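PDB 2EW2: 2-dehydropantoate 2-reductase, putative from Enterococcus faecalis, which probably catalyses the NADPH-dependent reduction of ketopantoate (2-dehydropantoate) to pantoate, a step in pantothenate biosynthesis. Local coordinates for residues I79-A84 with L105-G110; T131-G136 with G149-E154; C207-F212 with N256-H261; K191-G196 with T224-F229. All blocks are in the same frame, centred on the assembly; numbering follows the deposited sequence. Where two conformers were deposited one is given.

Contact 1 (I79-A84 with L105-G110)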
loop_
_atom_site.group_PDB
_atom_site.type_symbol
_atom_site.label_atom_id
_atom_site.label_comp_id
_atom_site.label_asym_id
_atom_site.label_seq_id
_atom_site.Cartn_x
_atom_site.Cartn_y
_atom_site.Cartn_z
ATOM N N ILE B 79 -24.877 -15.369 23.104
ATOM C CA ILE B 79 -23.438 -15.263 23.236
ATOM C C ILE B 79 -22.818 -15.673 21.907
ATOM O O ILE B 79 -22.972 -16.808 21.473
ATOM C CB ILE B 79 -22.862 -16.130 24.382
ATOM C CG1 ILE B 79 -23.430 -15.657 25.723
ATOM C CG2 ILE B 79 -21.309 -16.037 24.358
ATOM C CD1 ILE B 79 -23.349 -16.690 26.876
ATOM N N ALA B 80 -22.135 -14.726 21.269
ATOM C CA ALA B 80 -21.550 -14.934 19.949
ATOM C C ALA B 80 -20.104 -15.438 20.043
ATOM O O ALA B 80 -19.236 -14.738 20.558
ATOM C CB ALA B 80 -21.600 -13.635 19.154
ATOM N N LEU B 81 -19.867 -16.653 19.540
ATOM C CA LEU B 81 -18.530 -17.232 19.443
ATOM C C LEU B 81 -18.187 -17.766 18.045
ATOM O O LEU B 81 -17.074 -18.252 17.822
ATOM C CB LEU B 81 -18.350 -18.336 20.487
ATOM C CG LEU B 81 -18.170 -17.775 21.898
ATOM C CD1 LEU B 81 -18.815 -18.668 22.930
ATOM C CD2 LEU B 81 -16.669 -17.554 22.189
ATOM N N THR B 82 -19.138 -17.682 17.116
ATOM C CA THR B 82 -18.935 -18.069 15.715
ATOM C C THR B 82 -17.837 -17.195 15.097
ATOM O O THR B 82 -17.867 -15.962 15.249
ATOM C CB THR B 82 -20.251 -17.849 14.933
ATOM O OG1 THR B 82 -21.301 -18.591 15.564
ATOM C CG2 THR B 82 -20.144 -18.295 13.483
ATOM N N LYS B 83 -16.880 -17.796 14.391
ATOM C CA LYS B 83 -15.819 -16.976 13.789
ATOM C C LYS B 83 -16.389 -15.943 12.829
ATOM O O LYS B 83 -17.504 -16.100 12.317
ATOM C CB LYS B 83 -14.690 -17.818 13.173
ATOM C CG LYS B 83 -15.073 -18.827 12.120
ATOM C CD LYS B 83 -13.829 -19.708 11.821
ATOM C CE LYS B 83 -14.012 -20.577 10.589
ATOM N NZ LYS B 83 -14.024 -19.777 9.323
ATOM N N ALA B 84 -15.626 -14.877 12.607
ATOM C CA ALA B 84 -16.121 -13.689 11.912
ATOM C C ALA B 84 -16.648 -13.990 10.514
ATOM O O ALA B 84 -17.593 -13.339 10.035
ATOM C CB ALA B 84 -15.025 -12.630 11.844
ATOM N N LEU B 105 -23.831 -10.758 23.474
ATOM C CA LEU B 105 -22.498 -10.577 24.029
ATOM C C LEU B 105 -21.524 -11.164 23.024
ATOM O O LEU B 105 -21.467 -12.383 22.831
ATOM C CB LEU B 105 -22.326 -11.276 25.390
ATOM C CG LEU B 105 -20.886 -11.287 25.952
ATOM C CD1 LEU B 105 -20.350 -9.857 26.210
ATOM C CD2 LEU B 105 -20.756 -12.160 27.197
ATOM N N CYS B 106 -20.774 -10.287 22.369
ATOM C CA CYS B 106 -19.834 -10.712 21.342
ATOM C C CYS B 106 -18.505 -11.042 21.991
ATOM O O CYS B 106 -17.888 -10.173 22.607
ATOM C CB CYS B 106 -19.654 -9.618 20.296
ATOM S SG CYS B 106 -18.569 -10.124 18.930
ATOM N N LEU B 107 -18.079 -12.302 21.856
ATOM C CA LEU B 107 -16.805 -12.741 22.427
ATOM C C LEU B 107 -15.709 -12.990 21.392
ATOM O O LEU B 107 -14.653 -13.506 21.732
ATOM C CB LEU B 107 -16.987 -13.979 23.308
ATOM C CG LEU B 107 -17.901 -13.783 24.527
ATOM C CD1 LEU B 107 -17.926 -15.059 25.355
ATOM C CD2 LEU B 107 -17.414 -12.631 25.366
ATOM N N LEU B 108 -15.951 -12.590 20.151
ATOM C CA LEU B 108 -15.003 -12.816 19.059
ATOM C C LEU B 108 -13.740 -11.988 19.219
ATOM O O LEU B 108 -13.779 -10.896 19.755
ATOM C CB LEU B 108 -15.636 -12.450 17.720
ATOM C CG LEU B 108 -16.417 -13.508 16.927
ATOM C CD1 LEU B 108 -17.651 -14.045 17.660
ATOM C CD2 LEU B 108 -16.811 -12.907 15.577
ATOM N N ASN B 109 -12.627 -12.526 18.736
ATOM C CA ASN B 109 -11.432 -11.723 18.532
ATOM C C ASN B 109 -11.663 -10.745 17.402
ATOM O O ASN B 109 -12.403 -11.026 16.438
ATOM C CB ASN B 109 -10.232 -12.609 18.198
ATOM C CG ASN B 109 -9.804 -13.450 19.365
ATOM O OD1 ASN B 109 -9.569 -12.932 20.455
ATOM N ND2 ASN B 109 -9.696 -14.759 19.151
ATOM N N GLY B 110 -11.029 -9.590 17.523
ATOM C CA GLY B 110 -10.987 -8.647 16.427
ATOM C C GLY B 110 -12.027 -7.563 16.518
ATOM O O GLY B 110 -12.829 -7.508 17.449
#
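The parallel beta-alpha-beta unit of the Rossmann-type NADP-binding domain, here strand 77-80, helix 84-94 and strand 103-106, sets Ile79 and Ala80 beside Leu105 and Cys106. Two backbone bonds join the strand ends: Ala80 N donates to Leu105 O at 2.9 Å, and Ala80 O accepts from Leu107 N at 3.0 Å. Both polar backbone groups of Ala80 are thus spent on the same neighbouring segment, 105-110, while Ile79 CA adds a CA-H...O contact to Leu105 O at 3.5 Å. Beyond this pairing the chains draw apart at Leu81 and Leu107, and side chains take over. With CG1 beside the backbone N (chi1 -63°), the CG2 branch of Ile79 is left anti to that N and meets Leu107 CD1 at 3.7 Å, the two side chains passing aslant. Leu81 CD2 rests on Leu107 CB at 3.8 Å. Helix 13-24 packs here too, through Leu18 on Ile79 and Leu107 and Met14 on Leu81, which places the contact next to the glycine-rich turn expected to serve the dinucleotide in such folds. On the Ala80 side, Leu108 reaches back to the bend that leads into helix 84-94, and its CD2 methyl approaches Ala84 CB at 4.1 Å. The fork of this leucine straddles a buried carbonyl that has no polar partner in the model: Thr82 O lies 3.1 Å from Leu108 CD1 and 3.2 Å from Leu108 CD2.

Contact 2 (T131-G136 with G149-E154)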
loop_
_atom_site.group_PDB
_atom_site.type_symbol
_atom_site.label_atom_id
_atom_site.label_comp_id
_atom_site.label_asym_id
_atom_site.label_seq_id
_atom_site.Cartn_x
_atom_site.Cartn_y
_atom_site.Cartn_z
ATOM N N THR B 131 -13.006 -13.247 26.833
ATOM C CA THR B 131 -12.952 -14.414 27.703
ATOM C C THR B 131 -11.510 -14.887 27.882
ATOM O O THR B 131 -10.780 -15.066 26.906
ATOM C CB THR B 131 -13.881 -15.558 27.228
ATOM O OG1 THR B 131 -13.715 -16.676 28.092
ATOM C CG2 THR B 131 -13.590 -15.999 25.792
HETATM N N MSE B 132 -11.111 -15.068 29.133
HETATM C CA MSE B 132 -9.769 -15.542 29.463
HETATM C C MSE B 132 -9.769 -17.035 29.821
HETATM O O MSE B 132 -8.717 -17.606 30.136
HETATM C CB MSE B 132 -9.163 -14.716 30.609
HETATM C CG MSE B 132 -8.813 -13.252 30.265
HETATM SE SE MSE B 132 -10.369 -12.057 30.148
HETATM C CE MSE B 132 -9.427 -10.319 30.221
ATOM N N TRP B 133 -10.943 -17.665 29.773
ATOM C CA TRP B 133 -11.067 -19.114 30.053
ATOM C C TRP B 133 -10.414 -19.915 28.924
ATOM O O TRP B 133 -10.188 -19.386 27.832
ATOM C CB TRP B 133 -12.534 -19.549 30.187
ATOM C CG TRP B 133 -13.211 -19.068 31.436
ATOM C CD1 TRP B 133 -13.902 -17.904 31.591
ATOM C CD2 TRP B 133 -13.244 -19.728 32.711
ATOM N NE1 TRP B 133 -14.365 -17.790 32.888
ATOM C CE2 TRP B 133 -13.983 -18.900 33.593
ATOM C CE3 TRP B 133 -12.732 -20.938 33.190
ATOM C CZ2 TRP B 133 -14.224 -19.246 34.927
ATOM C CZ3 TRP B 133 -12.966 -21.279 34.517
ATOM C CH2 TRP B 133 -13.715 -20.435 35.373
ATOM N N THR B 134 -10.112 -21.184 29.189
ATOM C CA THR B 134 -9.631 -22.090 28.145
ATOM C C THR B 134 -10.646 -23.226 27.998
ATOM O O THR B 134 -11.418 -23.497 28.910
ATOM C CB THR B 134 -8.205 -22.638 28.446
ATOM O OG1 THR B 134 -8.235 -23.459 29.622
ATOM C CG2 THR B 134 -7.207 -21.488 28.662
ATOM N N ALA B 135 -10.665 -23.861 26.838
ATOM C CA ALA B 135 -11.509 -25.028 26.599
ATOM C C ALA B 135 -10.917 -25.867 25.473
ATOM O O ALA B 135 -10.374 -25.320 24.525
ATOM C CB ALA B 135 -12.921 -24.603 26.242
ATOM N N GLY B 136 -11.036 -27.188 25.569
ATOM C CA GLY B 136 -10.547 -28.062 24.490
ATOM C C GLY B 136 -11.649 -28.919 23.924
ATOM O O GLY B 136 -12.570 -29.281 24.632
ATOM N N GLY B 149 -10.237 -18.831 34.835
ATOM C CA GLY B 149 -10.397 -17.776 33.839
ATOM C C GLY B 149 -11.324 -16.700 34.353
ATOM O O GLY B 149 -11.679 -16.682 35.541
ATOM N N GLU B 150 -11.702 -15.806 33.443
ATOM C CA GLU B 150 -12.587 -14.697 33.737
ATOM C C GLU B 150 -13.168 -14.208 32.426
ATOM O O GLU B 150 -12.685 -14.575 31.351
ATOM C CB GLU B 150 -11.846 -13.557 34.463
ATOM C CG GLU B 150 -10.671 -12.960 33.695
ATOM C CD GLU B 150 -10.110 -11.693 34.351
ATOM O OE1 GLU B 150 -10.893 -10.893 34.921
ATOM O OE2 GLU B 150 -8.883 -11.490 34.288
ATOM N N ILE B 151 -14.222 -13.398 32.521
ATOM C CA ILE B 151 -14.772 -12.721 31.357
ATOM C C ILE B 151 -14.939 -11.271 31.748
ATOM O O ILE B 151 -15.535 -10.980 32.784
ATOM C CB ILE B 151 -16.143 -13.327 30.923
ATOM C CG1 ILE B 151 -16.006 -14.819 30.606
ATOM C CG2 ILE B 151 -16.739 -12.584 29.681
ATOM C CD1 ILE B 151 -17.289 -15.474 30.155
ATOM N N GLU B 152 -14.388 -10.367 30.942
ATOM C CA GLU B 152 -14.630 -8.945 31.098
ATOM C C GLU B 152 -15.631 -8.545 30.006
ATOM O O GLU B 152 -15.533 -9.040 28.882
ATOM C CB GLU B 152 -13.321 -8.153 30.956
ATOM C CG GLU B 152 -12.250 -8.499 32.011
ATOM C CD GLU B 152 -11.003 -7.619 31.906
ATOM O OE1 GLU B 152 -10.604 -7.256 30.769
ATOM O OE2 GLU B 152 -10.434 -7.263 32.969
ATOM N N LEU B 153 -16.615 -7.709 30.342
ATOM C CA LEU B 153 -17.603 -7.287 29.347
ATOM C C LEU B 153 -17.991 -5.827 29.517
ATOM O O LEU B 153 -17.765 -5.221 30.574
ATOM C CB LEU B 153 -18.838 -8.205 29.333
ATOM C CG LEU B 153 -19.738 -8.245 30.577
ATOM C CD1 LEU B 153 -20.829 -7.150 30.533
ATOM C CD2 LEU B 153 -20.372 -9.612 30.686
ATOM N N GLU B 154 -18.558 -5.263 28.456
ATOM C CA GLU B 154 -18.908 -3.853 28.420
ATOM C C GLU B 154 -20.050 -3.691 27.424
ATOM O O GLU B 154 -20.017 -4.291 26.369
ATOM C CB GLU B 154 -17.690 -3.018 27.959
ATOM C CG GLU B 154 -17.945 -1.534 28.023
ATOM C CD GLU B 154 -16.771 -0.648 27.624
ATOM O OE1 GLU B 154 -15.707 -1.129 27.150
ATOM O OE2 GLU B 154 -16.935 0.582 27.801
#
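Trp133 lays its indole over the backbone of Gly149 just past the point where strand 126-131 pairs with strand 151-155, the antiparallel step in the otherwise parallel run of the Rossmann-type sheet. Gly149 CA sits over the five-membered ring, 3.7 Å from its centroid and 15° off the normal, a CH-pi contact; the absence of a side chain lets the two backbones come this close. Glu150 N lies above the same face, nearer the rim. It faces Trp133 NE1 without bonding to it, since both are donors, and the indole N-H goes instead to Leu176 O. In the ring plane, Ile151 CG1 meets the edge at Trp133 CD1, 3.9 Å away. Thr131 and Ile151, the non-hydrogen-bonded pair, point the same way side by side, and Thr131 OG1, anti to the backbone N at chi1 177°, also lies at the indole edge and accepts a weak bond from the backbone N of Trp133. Met132, present as selenomethionine, bends at chi2 across Glu150 toward Glu152, but it was modelled in two conformers and these approaches remain doubtful. Its backbone is firmer: Met132 N donates to Glu150 O at 2.8 Å, almost straight at 172°.

Contact 3 (C207-F212 with N256-H261)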
loop_
_atom_site.group_PDB
_atom_site.type_symbol
_atom_site.label_atom_id
_atom_site.label_comp_id
_atom_site.label_asym_id
_atom_site.label_seq_id
_atom_site.Cartn_x
_atom_site.Cartn_y
_atom_site.Cartn_z
ATOM N N CYS B 207 9.290 -10.104 5.672
ATOM C CA CYS B 207 10.361 -9.895 6.636
ATOM C C CYS B 207 9.856 -10.141 8.067
ATOM O O CYS B 207 8.645 -10.230 8.299
ATOM C CB CYS B 207 10.939 -8.488 6.495
ATOM S SG CYS B 207 9.799 -7.136 6.959
ATOM N N ASN B 208 10.780 -10.262 9.020
ATOM C CA ASN B 208 10.383 -10.417 10.413
ATOM C C ASN B 208 10.235 -9.062 11.087
ATOM O O ASN B 208 10.461 -8.018 10.444
ATOM C CB ASN B 208 11.300 -11.387 11.191
ATOM C CG ASN B 208 12.724 -10.858 11.397
ATOM O OD1 ASN B 208 12.946 -9.671 11.623
ATOM N ND2 ASN B 208 13.694 -11.773 11.369
ATOM N N ILE B 209 9.865 -9.082 12.368
ATOM C CA ILE B 209 9.482 -7.866 13.095
ATOM C C ILE B 209 10.629 -6.860 13.262
ATOM O O ILE B 209 10.468 -5.662 12.953
ATOM C CB ILE B 209 8.818 -8.209 14.453
ATOM C CG1 ILE B 209 7.496 -8.955 14.203
ATOM C CG2 ILE B 209 8.587 -6.946 15.275
ATOM C CD1 ILE B 209 6.837 -9.543 15.454
ATOM N N ALA B 210 11.776 -7.341 13.748
ATOM C CA ALA B 210 12.968 -6.506 13.890
ATOM C C ALA B 210 13.477 -5.982 12.543
ATOM O O ALA B 210 13.937 -4.843 12.463
ATOM C CB ALA B 210 14.086 -7.283 14.614
ATOM N N GLU B 211 13.436 -6.823 11.505
ATOM C CA GLU B 211 13.862 -6.424 10.160
ATOM C C GLU B 211 12.980 -5.280 9.698
ATOM O O GLU B 211 13.485 -4.261 9.230
ATOM C CB GLU B 211 13.768 -7.586 9.156
ATOM C CG GLU B 211 14.904 -8.622 9.258
ATOM C CD GLU B 211 14.681 -9.841 8.364
ATOM O OE1 GLU B 211 13.522 -10.185 8.089
ATOM O OE2 GLU B 211 15.678 -10.467 7.920
ATOM N N PHE B 212 11.664 -5.435 9.869
ATOM C CA PHE B 212 10.753 -4.328 9.578
ATOM C C PHE B 212 11.067 -3.072 10.403
ATOM O O PHE B 212 11.197 -1.967 9.857
ATOM C CB PHE B 212 9.269 -4.694 9.734
ATOM C CG PHE B 212 8.376 -3.520 9.469
ATOM C CD1 PHE B 212 8.072 -3.147 8.162
ATOM C CD2 PHE B 212 7.945 -2.712 10.511
ATOM C CE1 PHE B 212 7.306 -2.001 7.908
ATOM C CE2 PHE B 212 7.187 -1.571 10.252
ATOM C CZ PHE B 212 6.874 -1.225 8.968
ATOM N N ASN B 256 15.653 -9.509 21.713
ATOM C CA ASN B 256 15.504 -10.212 23.013
ATOM C C ASN B 256 14.062 -10.620 23.313
ATOM O O ASN B 256 13.826 -11.602 24.019
ATOM C CB ASN B 256 16.026 -9.376 24.185
ATOM C CG ASN B 256 17.488 -9.021 24.054
ATOM O OD1 ASN B 256 18.319 -9.854 23.664
ATOM N ND2 ASN B 256 17.821 -7.772 24.390
ATOM N N GLY B 257 13.106 -9.845 22.803
ATOM C CA GLY B 257 11.694 -10.178 22.923
ATOM C C GLY B 257 11.198 -10.982 21.735
ATOM O O GLY B 257 11.624 -12.124 21.528
ATOM N N ILE B 258 10.311 -10.381 20.937
ATOM C CA ILE B 258 9.720 -11.090 19.795
ATOM C C ILE B 258 10.245 -10.616 18.424
ATOM O O ILE B 258 9.770 -11.068 17.389
ATOM C CB ILE B 258 8.153 -11.109 19.852
ATOM C CG1 ILE B 258 7.561 -9.707 19.667
ATOM C CG2 ILE B 258 7.653 -11.734 21.166
ATOM C CD1 ILE B 258 6.100 -9.713 19.250
ATOM N N GLY B 259 11.248 -9.740 18.438
ATOM C CA GLY B 259 11.832 -9.165 17.215
ATOM C C GLY B 259 12.170 -10.139 16.101
ATOM O O GLY B 259 11.932 -9.851 14.914
ATOM N N LEU B 260 12.704 -11.304 16.473
ATOM C CA LEU B 260 13.107 -12.319 15.491
ATOM C C LEU B 260 11.959 -13.181 14.986
ATOM O O LEU B 260 12.148 -14.014 14.096
ATOM C CB LEU B 260 14.236 -13.203 16.043
ATOM C CG LEU B 260 15.501 -12.483 16.502
ATOM C CD1 LEU B 260 16.530 -13.517 16.997
ATOM C CD2 LEU B 260 16.092 -11.610 15.392
ATOM N N HIS B 261 10.769 -12.979 15.550
ATOM C CA HIS B 261 9.597 -13.703 15.093
ATOM C C HIS B 261 8.915 -12.997 13.919
ATOM O O HIS B 261 9.153 -11.821 13.669
ATOM C CB HIS B 261 8.582 -13.915 16.231
ATOM C CG HIS B 261 9.156 -14.579 17.451
ATOM N ND1 HIS B 261 8.502 -14.590 18.665
ATOM C CD2 HIS B 261 10.322 -15.242 17.647
ATOM C CE1 HIS B 261 9.234 -15.237 19.555
ATOM N NE2 HIS B 261 10.345 -15.639 18.964
#
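Gly259 O receives Ala210 N at 2.8 Å, the shortest polar bond between 207-212 and 256-261; the donor comes in from the flank of the carbonyl and is tilted from its plane. A second bond runs from Ile209 N to His261 O at 3.1 Å and approaches nearly head-on; Asn208 CB touches the same His261 O at 3.3 Å. In the helical C-terminal domain, the loop between helices 242-252 and 264-271 thus offers its carbonyls to amides of the first turn of helix 209-214, groups for which a helix has no internal acceptor. The next amide is met from within, for Asn208 and Glu211 form a capping box: Glu211 N donates to Asn208 OD1 at 2.9 Å, and Asn208 N returns a bond to Glu211 OE1, also at 2.9 Å. The N-cap side chain reaches that place because CG sits between the backbone N and the carbonyl carbon, chi1 68°. A type I turn from Ile258 to His261, closed by His261 N on Ile258 O, presents the loop carbonyls. Leu312 of the second subunit packs on Cys207 and Glu211. Ile209 runs its CG1 branch along His261 O, leans on Thr252 of helix 242-252, and its CD1 touches Ile258 CD1 at 3.9 Å.

Contact 4 (K191-G196 with T224-F229)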
loop_
_atom_site.group_PDB
_atom_site.type_symbol
_atom_site.label_atom_id
_atom_site.label_comp_id
_atom_site.label_asym_id
_atom_site.label_seq_id
_atom_site.Cartn_x
_atom_site.Cartn_y
_atom_site.Cartn_z
ATOM N N LYS B 191 -5.540 -3.434 20.483
ATOM C CA LYS B 191 -5.015 -4.690 19.964
ATOM C C LYS B 191 -5.092 -4.741 18.431
ATOM O O LYS B 191 -4.151 -5.189 17.765
ATOM C CB LYS B 191 -5.781 -5.861 20.582
ATOM C CG LYS B 191 -5.375 -7.248 20.114
ATOM C CD LYS B 191 -6.005 -8.275 21.064
ATOM C CE LYS B 191 -5.877 -9.688 20.559
ATOM N NZ LYS B 191 -6.982 -9.994 19.597
ATOM N N ALA B 192 -6.215 -4.281 17.885
ATOM C CA ALA B 192 -6.422 -4.275 16.435
ATOM C C ALA B 192 -5.428 -3.317 15.779
ATOM O O ALA B 192 -4.920 -3.596 14.713
ATOM C CB ALA B 192 -7.862 -3.887 16.088
ATOM N N CYS B 193 -5.169 -2.200 16.449
ATOM C CA CYS B 193 -4.174 -1.232 16.022
ATOM C C CYS B 193 -2.785 -1.869 15.897
ATOM O O CYS B 193 -2.153 -1.772 14.860
ATOM C CB CYS B 193 -4.174 -0.022 16.962
ATOM S SG CYS B 193 -3.399 1.355 16.223
ATOM N N VAL B 194 -2.346 -2.573 16.939
ATOM C CA VAL B 194 -1.089 -3.317 16.892
ATOM C C VAL B 194 -1.098 -4.331 15.757
ATOM O O VAL B 194 -0.142 -4.405 14.956
ATOM C CB VAL B 194 -0.814 -4.027 18.242
ATOM C CG1 VAL B 194 0.334 -5.031 18.109
ATOM C CG2 VAL B 194 -0.531 -2.991 19.330
ATOM N N ASN B 195 -2.188 -5.095 15.665
ATOM C CA ASN B 195 -2.329 -6.101 14.627
ATOM C C ASN B 195 -2.600 -5.521 13.231
ATOM O O ASN B 195 -2.653 -6.266 12.255
ATOM C CB ASN B 195 -3.448 -7.082 14.990
ATOM C CG ASN B 195 -3.078 -7.988 16.165
ATOM O OD1 ASN B 195 -1.903 -8.260 16.409
ATOM N ND2 ASN B 195 -4.094 -8.474 16.886
ATOM N N GLY B 196 -2.810 -4.210 13.151
ATOM C CA GLY B 196 -3.120 -3.555 11.876
ATOM C C GLY B 196 -1.880 -2.945 11.254
ATOM O O GLY B 196 -1.960 -2.259 10.215
ATOM N N THR B 224 1.227 6.428 10.496
ATOM C CA THR B 224 0.118 6.754 9.610
ATOM C C THR B 224 -1.017 5.764 9.859
ATOM O O THR B 224 -2.170 6.178 10.028
ATOM C CB THR B 224 0.534 6.737 8.139
ATOM O OG1 THR B 224 1.679 7.584 7.959
ATOM C CG2 THR B 224 -0.596 7.230 7.253
ATOM N N LEU B 225 -0.693 4.466 9.882
ATOM C CA LEU B 225 -1.706 3.429 10.155
ATOM C C LEU B 225 -2.370 3.623 11.525
ATOM O O LEU B 225 -3.602 3.511 11.629
ATOM C CB LEU B 225 -1.113 2.009 10.022
ATOM C CG LEU B 225 -0.977 1.479 8.596
ATOM C CD1 LEU B 225 0.030 0.350 8.525
ATOM C CD2 LEU B 225 -2.331 1.060 8.062
ATOM N N ILE B 226 -1.564 3.925 12.555
ATOM C CA ILE B 226 -2.080 4.200 13.895
ATOM C C ILE B 226 -3.054 5.379 13.882
ATOM O O ILE B 226 -4.124 5.322 14.514
ATOM C CB ILE B 226 -0.968 4.433 14.955
ATOM C CG1 ILE B 226 -0.233 3.127 15.260
ATOM C CG2 ILE B 226 -1.567 4.995 16.281
ATOM C CD1 ILE B 226 1.037 3.321 16.070
ATOM N N SER B 227 -2.684 6.438 13.165
ATOM C CA SER B 227 -3.539 7.614 13.021
ATOM C C SER B 227 -4.903 7.303 12.420
ATOM O O SER B 227 -5.900 7.900 12.823
ATOM C CB SER B 227 -2.832 8.688 12.179
ATOM O OG SER B 227 -1.789 9.260 12.964
ATOM N N GLU B 228 -4.938 6.388 11.453
ATOM C CA GLU B 228 -6.192 5.951 10.826
ATOM C C GLU B 228 -7.073 5.172 11.795
ATOM O O GLU B 228 -8.285 5.449 11.890
ATOM C CB GLU B 228 -5.928 5.142 9.557
ATOM C CG GLU B 228 -5.318 5.968 8.422
ATOM C CD GLU B 228 -5.060 5.170 7.166
ATOM O OE1 GLU B 228 -5.451 3.982 7.094
ATOM O OE2 GLU B 228 -4.474 5.747 6.224
ATOM N N PHE B 229 -6.484 4.205 12.507
ATOM C CA PHE B 229 -7.195 3.522 13.602
ATOM C C PHE B 229 -7.780 4.517 14.602
ATOM O O PHE B 229 -8.970 4.446 14.922
ATOM C CB PHE B 229 -6.310 2.492 14.330
ATOM C CG PHE B 229 -6.206 1.178 13.613
ATOM C CD1 PHE B 229 -5.411 1.048 12.477
ATOM C CD2 PHE B 229 -6.897 0.071 14.073
ATOM C CE1 PHE B 229 -5.325 -0.182 11.812
ATOM C CE2 PHE B 229 -6.824 -1.150 13.418
ATOM C CZ PHE B 229 -6.034 -1.271 12.275
#
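Phe229 starts toward the facing helix with CB against the sulfur of Cys193, 3.7 Å from SG. From there CG and CD2 lie against the backbone of the same cysteine: Cys193 CA stands over the ring face, 3.8 Å from the centroid and 21° off the normal, a CH-pi contact displaced toward the CD2 rim. Further out, CE2 draws within 3.4 Å of Ala192 O and also touches the methyl of that alanine. The far atom, CZ, ends 3.7 Å from Gly196 CA, where the lack of a side chain lets the ring in. The aromatic group thus spans the C-terminal part of helix 184-195, where Gly196 N bonds back to Cys193 O. In this helical C-terminal domain, related to that of 6-phosphogluconate dehydrogenase, helices 184-195 and 218-235 run roughly antiparallel here, the short segments lying 9.7 Å apart at 150°. All six touching residues are buried, and the packing is of apolar, aromatic and sulfur groups against each other and against backbone. Cys193 turns its sulfur anti to the backbone N, chi1 -162°, and so places SG between the helices, 3.8 Å from Ile226 CG1. The same SG lies oblique to the Phe229 ring, 4.5 Å from its centroid, as a sulfur-aromatic contact. Val245 of helix 242-252 touches both Cys193 and Ile226, while Val285 and Asn282 of helix 282-292 press on Phe229. One turn back, the isobutyl group of Leu225 sits against a backbone carbonyl, CD1 to Gly196 O at 3.7 Å.

Contacts 1 and 2 belong to one sheet of the nucleotide-binding domain and touch through Leu105 and Leu153; contact 1 lies in the buried parallel centre, contact 2 in the partly exposed antiparallel region. Contacts 3 and 4 lie in the helical C-terminal domain, their centres 18 Å apart, with segments that alternate along the chain. Their chemistry diverges: contact 4, deep between helices, relies on ring, sulfur and methyl packing, whereas contact 3, nearer the surface and the second subunit, satisfies a helix start with loop carbonyls. Backbone bonds of contacts 1 and 2 lie at, or just beyond, the ends of paired strands. Asn109 of contact 1 packs on Lys191 of contact 4, one of the places where the two domains meet.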